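Local coordinates for SIR4-interacting protein SIF2 (Saccharomyces cerevisiae, PDB 1R5M), which acts as a WD-repeat subunit of the yeast Set3 corepressor complex and antagonizes telomeric silencing, at residues G34-I42 with I382-S390; F334-Y345 with Y396-C404. All coordinates share one frame; numbering follows the deposited sequence.

Both contacts lie between blades of the eight-repeat WD40 propeller, their centres about 14 Å apart. Contact 1, centred about 22 Å from the centre of the chain, joins strand 37-44 at the rim to strand 380-388, outer strand of the WD 7 blade. Strand 37-44 pairs antiparallel with 419-422 as the outer strand of the WD 8 blade. Contact 2, centred about 9 Å from the chain centre, sets their innermost strands, 333-338 and 397-402, side by side. Along the chain the segments alternate: 34-42, 334-345, 382-390, 396-404. The same two blades are thus joined at both radii, and 34-42 closes the ring, bringing the beginning of the ordered chain to its C-terminal end. Tyr385 (contact 1) packs against Lys344 (contact 2).

Contact 1. Residues G34-I42 with I382-S390; sequences GFVKILKEI and IPLYASYQS
Lys37 and Ala386 face each other as a parallel beta bridge, with Ile38 and Ser387 forming the next one. Three backbone bonds hold the pairing: Lys37 N to Tyr385 O (3.0 Å), Ser387 N to Lys37 O (2.9 Å) and Leu39 N to Ser387 O (2.9 Å). On the side of the sheet that carries Lys37 and Ala386, the lysine lays its methylene chain across the phenol of Tyr385, CD standing 4.2 Å from the ring centroid over one face. CE lies 3.3 Å from Tyr385 OH, and the turn about CD-CE (chi4 -58°) swings NZ away from the hydroxyl. Leu39 brings CD2 to 3.5 Å from Ala386 CB, and its carbonyl oxygen lies in the ring plane of Tyr388, at the CD1 edge. With CG turned anti to the backbone N (chi1 -178°), Tyr388 reaches along the neighbouring strand until its hydroxyl is 3.5 Å from Glu41 CB. Water 1 donates to both Phe35 O and Tyr385 O, extending the polar link beyond the last direct bond.

Further out, Tyr385 OH bonds to Pro424 O, while Ser419 OG bonds to both Glu41 OE1 and Tyr388 OH. A classic beta bulge at Tyr385 and Ala386 interrupts the antiparallel pairing with strand 354-358 opposite Val356. Along the other edge lies strand 37-44, which pairs with 419-422 to complete the last blade, the N- and C-terminal velcro closure of WD40 propellers.

Contact 2. Residues F334-Y345 with Y396-C404; sequences FAGRISQDGQKY and YIFDLSWNC
Ala335 CB and Leu400 CD2 meet at 3.6 Å between the inner strands of two adjacent WD40 propeller blades, repeats WD 7 and WD 8. The strands run nearly parallel (6°), axes 6.3 Å apart, with side chains between. Toward one end, Phe334 lies obliquely to the ring of Tyr396, centroids 5.9 Å apart. Toward the other, the indole of Trp402 lies under Ser339, the first residue of the type I turn Ser339-Gly342: Ser339 CA and CB cover one face, Lys344 CB approaches CH2, and NE1 donates to Arg337 O (2.9 Å) from above the carbonyl plane. An alanine in place of Trp402 would probably leave Arg337 O without this donor and open a gap under Ser339 and beside Lys344 CB. Beside the turn, water 3 bridges Gln340 N and Asn403 O.

Arg337 forms the polar edge. Its chain bends at chi2 (-81°), bringing the guanidinium beside Asp399, while Leu400 CD2 lies over one face, offset toward the rim. NE gives Leu400 O a weak bond, and NH1 donates to Gly336 O. Asp399 OD1 accepts from Ser51 N; the salt bridge uses the other oxygen, OD2, which lies in the guanidinium plane 2.8 Å from Arg337 NH2.

Contact 1. Residues G34-I42 with I382-S390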
# COMPACT_ATOMS: atom_id res chain seq x y z
N GLY A 34 -0.22 29.21 -4.10
CA GLY A 34 -0.71 30.53 -3.61
C GLY A 34 -1.49 30.42 -2.31
O GLY A 34 -1.94 31.43 -1.77
N PHE A 35 -1.64 29.20 -1.81
CA PHE A 35 -2.36 28.95 -0.57
C PHE A 35 -2.27 27.49 -0.13
O PHE A 35 -2.79 26.60 -0.81
CB PHE A 35 -3.83 29.38 -0.74
CG PHE A 35 -4.78 28.75 0.25
CD1 PHE A 35 -4.47 28.68 1.60
CD2 PHE A 35 -6.00 28.23 -0.18
CE1 PHE A 35 -5.35 28.09 2.51
CE2 PHE A 35 -6.89 27.65 0.71
CZ PHE A 35 -6.56 27.58 2.06
N VAL A 36 -1.60 27.25 0.99
CA VAL A 36 -1.45 25.90 1.53
C VAL A 36 -2.46 25.71 2.65
O VAL A 36 -2.50 26.48 3.61
CB VAL A 36 -0.04 25.68 2.11
CG1 VAL A 36 0.05 24.29 2.74
CG2 VAL A 36 1.01 25.84 1.02
N LYS A 37 -3.28 24.67 2.54
CA LYS A 37 -4.28 24.40 3.57
C LYS A 37 -3.65 23.71 4.77
O LYS A 37 -2.74 22.90 4.62
CB LYS A 37 -5.39 23.51 3.00
CG LYS A 37 -6.13 24.14 1.82
CD LYS A 37 -7.17 23.18 1.26
CE LYS A 37 -7.81 23.75 0.00
NZ LYS A 37 -8.46 25.06 0.27
N ILE A 38 -4.13 24.06 5.96
CA ILE A 38 -3.62 23.44 7.18
C ILE A 38 -4.73 22.49 7.63
O ILE A 38 -5.81 22.92 8.06
CB ILE A 38 -3.32 24.50 8.26
CG1 ILE A 38 -2.36 25.55 7.69
CG2 ILE A 38 -2.69 23.83 9.48
CD1 ILE A 38 -2.01 26.67 8.65
N LEU A 39 -4.45 21.20 7.51
CA LEU A 39 -5.42 20.16 7.83
C LEU A 39 -5.73 20.01 9.31
O LEU A 39 -4.86 20.17 10.17
CB LEU A 39 -4.92 18.83 7.27
CG LEU A 39 -4.59 18.84 5.78
CD1 LEU A 39 -3.98 17.50 5.40
CD2 LEU A 39 -5.85 19.11 4.95
N LYS A 40 -6.99 19.68 9.60
CA LYS A 40 -7.43 19.51 10.97
C LYS A 40 -7.82 18.06 11.25
O LYS A 40 -8.28 17.34 10.37
CB LYS A 40 -8.65 20.38 11.26
CG LYS A 40 -9.92 19.91 10.55
CD LYS A 40 -11.10 20.83 10.82
CE LYS A 40 -12.35 20.31 10.13
NZ LYS A 40 -13.45 21.31 10.14
N GLU A 41 -7.63 17.64 12.50
CA GLU A 41 -8.02 16.30 12.89
C GLU A 41 -9.52 16.34 13.15
O GLU A 41 -10.03 17.30 13.73
CB GLU A 41 -7.29 15.88 14.17
CG GLU A 41 -7.91 14.67 14.85
CD GLU A 41 -7.18 14.26 16.11
OE1 GLU A 41 -6.10 13.64 16.00
OE2 GLU A 41 -7.68 14.57 17.22
N ILE A 42 -10.25 15.31 12.71
CA ILE A 42 -11.68 15.27 12.96
C ILE A 42 -12.04 14.12 13.89
O ILE A 42 -13.08 14.15 14.55
CB ILE A 42 -12.51 15.15 11.65
CG1 ILE A 42 -12.03 13.97 10.81
CG2 ILE A 42 -12.42 16.45 10.87
CD1 ILE A 42 -12.93 13.66 9.62
N ILE A 382 5.76 20.26 -7.80
CA ILE A 382 4.45 19.64 -7.58
C ILE A 382 3.79 20.53 -6.52
O ILE A 382 4.27 20.62 -5.39
CB ILE A 382 4.56 18.20 -7.04
CG1 ILE A 382 5.37 17.34 -8.01
CG2 ILE A 382 3.17 17.60 -6.89
CD1 ILE A 382 5.58 15.91 -7.54
N PRO A 383 2.68 21.19 -6.88
CA PRO A 383 1.97 22.07 -5.95
C PRO A 383 1.62 21.44 -4.61
O PRO A 383 1.08 20.33 -4.57
CB PRO A 383 0.72 22.46 -6.74
CG PRO A 383 1.18 22.40 -8.16
CD PRO A 383 1.99 21.13 -8.18
N LEU A 384 1.93 22.14 -3.53
CA LEU A 384 1.61 21.65 -2.19
C LEU A 384 0.18 22.11 -1.90
O LEU A 384 -0.10 23.30 -1.82
CB LEU A 384 2.57 22.23 -1.15
CG LEU A 384 2.29 21.82 0.30
CD1 LEU A 384 2.33 20.30 0.43
CD2 LEU A 384 3.32 22.47 1.22
N TYR A 385 -0.72 21.14 -1.74
CA TYR A 385 -2.12 21.44 -1.49
C TYR A 385 -2.44 21.69 -0.02
O TYR A 385 -3.17 22.63 0.32
CB TYR A 385 -2.98 20.28 -2.01
CG TYR A 385 -4.47 20.49 -1.90
CD1 TYR A 385 -5.12 21.44 -2.69
CD2 TYR A 385 -5.24 19.73 -1.03
CE1 TYR A 385 -6.49 21.62 -2.61
CE2 TYR A 385 -6.62 19.90 -0.94
CZ TYR A 385 -7.24 20.85 -1.74
OH TYR A 385 -8.60 21.02 -1.66
N ALA A 386 -1.90 20.84 0.85
CA ALA A 386 -2.16 20.95 2.27
C ALA A 386 -1.12 20.22 3.10
O ALA A 386 -0.39 19.38 2.59
CB ALA A 386 -3.55 20.39 2.57
N SER A 387 -1.07 20.55 4.39
CA SER A 387 -0.13 19.92 5.31
C SER A 387 -0.78 19.67 6.66
O SER A 387 -1.68 20.41 7.08
CB SER A 387 1.11 20.80 5.51
OG SER A 387 1.82 21.01 4.31
N TYR A 388 -0.33 18.62 7.34
CA TYR A 388 -0.82 18.26 8.67
C TYR A 388 0.42 18.06 9.54
O TYR A 388 1.32 17.30 9.19
CB TYR A 388 -1.62 16.95 8.61
CG TYR A 388 -2.21 16.54 9.94
CD1 TYR A 388 -3.16 17.33 10.59
CD2 TYR A 388 -1.82 15.34 10.56
CE1 TYR A 388 -3.73 16.94 11.80
CE2 TYR A 388 -2.38 14.95 11.77
CZ TYR A 388 -3.33 15.75 12.39
OH TYR A 388 -3.89 15.35 13.59
N GLN A 389 0.46 18.75 10.67
CA GLN A 389 1.60 18.67 11.58
C GLN A 389 1.28 19.47 12.84
O GLN A 389 0.33 20.25 12.87
CB GLN A 389 2.85 19.26 10.89
CG GLN A 389 4.09 19.43 11.77
CD GLN A 389 4.73 18.11 12.16
OE1 GLN A 389 5.86 17.81 11.76
NE2 GLN A 389 4.03 17.32 12.95
N SER A 390 2.05 19.25 13.89
CA SER A 390 1.88 19.99 15.13
C SER A 390 3.17 19.88 15.91
O SER A 390 3.94 18.92 15.73
CB SER A 390 0.72 19.44 15.96
OG SER A 390 1.14 18.41 16.83
O HOH W 1 -4.23 24.54 -1.29
O HOH W 2 -2.16 20.56 10.97

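Contact 2. Residues F334-Y345 with Y396-C404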
# COMPACT_ATOMS: atom_id res chain seq x y z
N PHE A 334 8.41 8.28 4.53
CA PHE A 334 8.19 6.89 4.92
C PHE A 334 7.07 6.20 4.15
O PHE A 334 7.05 4.97 4.07
CB PHE A 334 7.88 6.82 6.42
CG PHE A 334 9.08 7.00 7.31
CD1 PHE A 334 8.94 6.93 8.69
CD2 PHE A 334 10.34 7.24 6.77
CE1 PHE A 334 10.05 7.09 9.52
CE2 PHE A 334 11.45 7.40 7.60
CZ PHE A 334 11.30 7.33 8.98
N ALA A 335 6.15 6.97 3.60
CA ALA A 335 5.04 6.38 2.85
C ALA A 335 4.33 7.42 2.00
O ALA A 335 4.29 8.60 2.36
CB ALA A 335 4.06 5.72 3.80
N GLY A 336 3.78 6.97 0.88
CA GLY A 336 3.05 7.85 -0.02
C GLY A 336 1.83 7.10 -0.53
O GLY A 336 1.90 5.90 -0.78
N ARG A 337 0.71 7.81 -0.68
CA ARG A 337 -0.53 7.20 -1.14
C ARG A 337 -1.27 8.10 -2.11
O ARG A 337 -1.42 9.30 -1.86
CB ARG A 337 -1.47 6.94 0.04
CG ARG A 337 -0.87 6.14 1.18
CD ARG A 337 -0.87 4.65 0.91
NE ARG A 337 -0.30 3.93 2.04
CZ ARG A 337 0.96 3.49 2.10
NH1 ARG A 337 1.79 3.70 1.09
NH2 ARG A 337 1.39 2.88 3.20
N ILE A 338 -1.73 7.53 -3.22
CA ILE A 338 -2.46 8.31 -4.21
C ILE A 338 -3.95 8.22 -3.88
O ILE A 338 -4.44 7.18 -3.42
CB ILE A 338 -2.21 7.77 -5.64
CG1 ILE A 338 -2.78 8.74 -6.68
CG2 ILE A 338 -2.86 6.39 -5.81
CD1 ILE A 338 -1.96 9.98 -6.87
N SER A 339 -4.67 9.31 -4.11
CA SER A 339 -6.10 9.33 -3.85
C SER A 339 -6.83 8.50 -4.90
O SER A 339 -6.28 8.19 -5.95
CB SER A 339 -6.63 10.77 -3.87
OG SER A 339 -6.41 11.37 -5.14
N GLN A 340 -8.07 8.15 -4.59
CA GLN A 340 -8.91 7.37 -5.48
C GLN A 340 -9.04 8.01 -6.86
O GLN A 340 -8.99 7.32 -7.88
CB GLN A 340 -10.30 7.23 -4.87
CG GLN A 340 -11.32 6.58 -5.79
CD GLN A 340 -11.33 5.08 -5.65
OE1 GLN A 340 -10.30 4.42 -5.83
NE2 GLN A 340 -12.49 4.52 -5.33
N ASP A 341 -9.21 9.33 -6.90
CA ASP A 341 -9.37 10.03 -8.16
C ASP A 341 -8.05 10.34 -8.87
O ASP A 341 -8.06 10.92 -9.96
CB ASP A 341 -10.19 11.31 -7.97
CG ASP A 341 -9.46 12.39 -7.17
OD1 ASP A 341 -8.29 12.18 -6.79
OD2 ASP A 341 -10.07 13.45 -6.93
N GLY A 342 -6.94 9.94 -8.26
CA GLY A 342 -5.63 10.16 -8.84
C GLY A 342 -5.19 11.61 -8.96
O GLY A 342 -4.23 11.91 -9.67
N GLN A 343 -5.87 12.51 -8.26
CA GLN A 343 -5.56 13.93 -8.32
C GLN A 343 -4.76 14.46 -7.14
O GLN A 343 -4.30 15.60 -7.16
CB GLN A 343 -6.86 14.74 -8.45
CG GLN A 343 -7.67 14.41 -9.69
CD GLN A 343 -7.08 15.03 -10.95
OE1 GLN A 343 -5.88 14.96 -11.19
NE2 GLN A 343 -7.94 15.65 -11.75
N LYS A 344 -4.59 13.63 -6.11
CA LYS A 344 -3.85 14.05 -4.92
C LYS A 344 -2.92 12.95 -4.45
O LYS A 344 -3.25 11.77 -4.53
CB LYS A 344 -4.84 14.39 -3.79
CG LYS A 344 -5.84 15.50 -4.13
CD LYS A 344 -5.17 16.87 -4.13
CE LYS A 344 -6.18 17.97 -4.43
NZ LYS A 344 -6.71 17.87 -5.82
N TYR A 345 -1.75 13.34 -3.95
CA TYR A 345 -0.77 12.37 -3.45
C TYR A 345 -0.36 12.80 -2.05
O TYR A 345 0.16 13.91 -1.87
CB TYR A 345 0.45 12.32 -4.37
CG TYR A 345 1.33 11.11 -4.15
CD1 TYR A 345 0.86 9.82 -4.42
CD2 TYR A 345 2.63 11.24 -3.66
CE1 TYR A 345 1.66 8.70 -4.21
CE2 TYR A 345 3.44 10.12 -3.46
CZ TYR A 345 2.95 8.85 -3.73
OH TYR A 345 3.74 7.75 -3.54
N TYR A 396 6.75 9.49 14.89
CA TYR A 396 6.83 9.12 13.47
C TYR A 396 5.46 8.68 12.97
O TYR A 396 4.63 8.20 13.74
CB TYR A 396 7.76 7.92 13.27
CG TYR A 396 9.21 8.12 13.62
CD1 TYR A 396 9.86 7.24 14.49
CD2 TYR A 396 9.95 9.15 13.05
CE1 TYR A 396 11.21 7.39 14.79
CE2 TYR A 396 11.30 9.32 13.34
CZ TYR A 396 11.93 8.43 14.20
OH TYR A 396 13.27 8.60 14.48
N ILE A 397 5.26 8.82 11.66
CA ILE A 397 4.04 8.35 11.01
C ILE A 397 4.52 7.17 10.16
O ILE A 397 5.41 7.34 9.33
CB ILE A 397 3.42 9.42 10.09
CG1 ILE A 397 2.82 10.54 10.94
CG2 ILE A 397 2.34 8.79 9.21
CD1 ILE A 397 2.35 11.73 10.13
N PHE A 398 3.96 5.99 10.40
CA PHE A 398 4.35 4.77 9.68
C PHE A 398 3.44 4.43 8.51
O PHE A 398 3.83 3.68 7.61
CB PHE A 398 4.35 3.58 10.65
CG PHE A 398 5.55 3.51 11.55
CD1 PHE A 398 5.65 2.49 12.50
CD2 PHE A 398 6.59 4.43 11.45
CE1 PHE A 398 6.76 2.39 13.32
CE2 PHE A 398 7.71 4.34 12.27
CZ PHE A 398 7.80 3.31 13.21
N ASP A 399 2.23 4.96 8.53
CA ASP A 399 1.28 4.65 7.48
C ASP A 399 0.18 5.70 7.37
O ASP A 399 -0.09 6.43 8.32
CB ASP A 399 0.65 3.28 7.78
CG ASP A 399 -0.41 2.88 6.76
OD1 ASP A 399 -1.61 2.84 7.12
OD2 ASP A 399 -0.04 2.61 5.60
N LEU A 400 -0.42 5.79 6.19
CA LEU A 400 -1.52 6.70 5.97
C LEU A 400 -2.42 6.06 4.92
O LEU A 400 -1.97 5.24 4.13
CB LEU A 400 -1.03 8.09 5.53
CG LEU A 400 -0.33 8.33 4.19
CD1 LEU A 400 0.08 9.81 4.12
CD2 LEU A 400 0.90 7.44 4.06
N SER A 401 -3.70 6.41 4.94
CA SER A 401 -4.64 5.85 3.99
C SER A 401 -5.77 6.82 3.67
O SER A 401 -6.24 7.54 4.56
CB SER A 401 -5.22 4.55 4.54
OG SER A 401 -5.94 4.78 5.73
N TRP A 402 -6.19 6.82 2.41
CA TRP A 402 -7.27 7.68 1.93
C TRP A 402 -8.61 6.96 1.94
O TRP A 402 -8.68 5.78 1.61
CB TRP A 402 -7.07 8.07 0.47
CG TRP A 402 -5.97 9.01 0.13
CD1 TRP A 402 -4.70 8.68 -0.26
CD2 TRP A 402 -6.09 10.42 -0.01
NE1 TRP A 402 -4.02 9.82 -0.64
CE2 TRP A 402 -4.85 10.90 -0.49
CE3 TRP A 402 -7.12 11.34 0.23
CZ2 TRP A 402 -4.62 12.25 -0.75
CZ3 TRP A 402 -6.89 12.69 -0.03
CH2 TRP A 402 -5.65 13.13 -0.52
N ASN A 403 -9.69 7.67 2.29
CA ASN A 403 -10.99 7.03 2.20
C ASN A 403 -11.33 7.13 0.71
O ASN A 403 -10.69 7.88 -0.03
CB ASN A 403 -12.03 7.71 3.13
CG ASN A 403 -12.57 9.02 2.60
OD1 ASN A 403 -11.89 9.78 1.91
ND2 ASN A 403 -13.82 9.32 2.96
N CYS A 404 -12.31 6.37 0.24
CA CYS A 404 -12.61 6.36 -1.18
C CYS A 404 -13.09 7.67 -1.79
O CYS A 404 -12.92 7.89 -2.99
CB CYS A 404 -13.59 5.23 -1.52
SG CYS A 404 -15.23 5.33 -0.78
O HOH W 3 -9.28 8.99 -2.26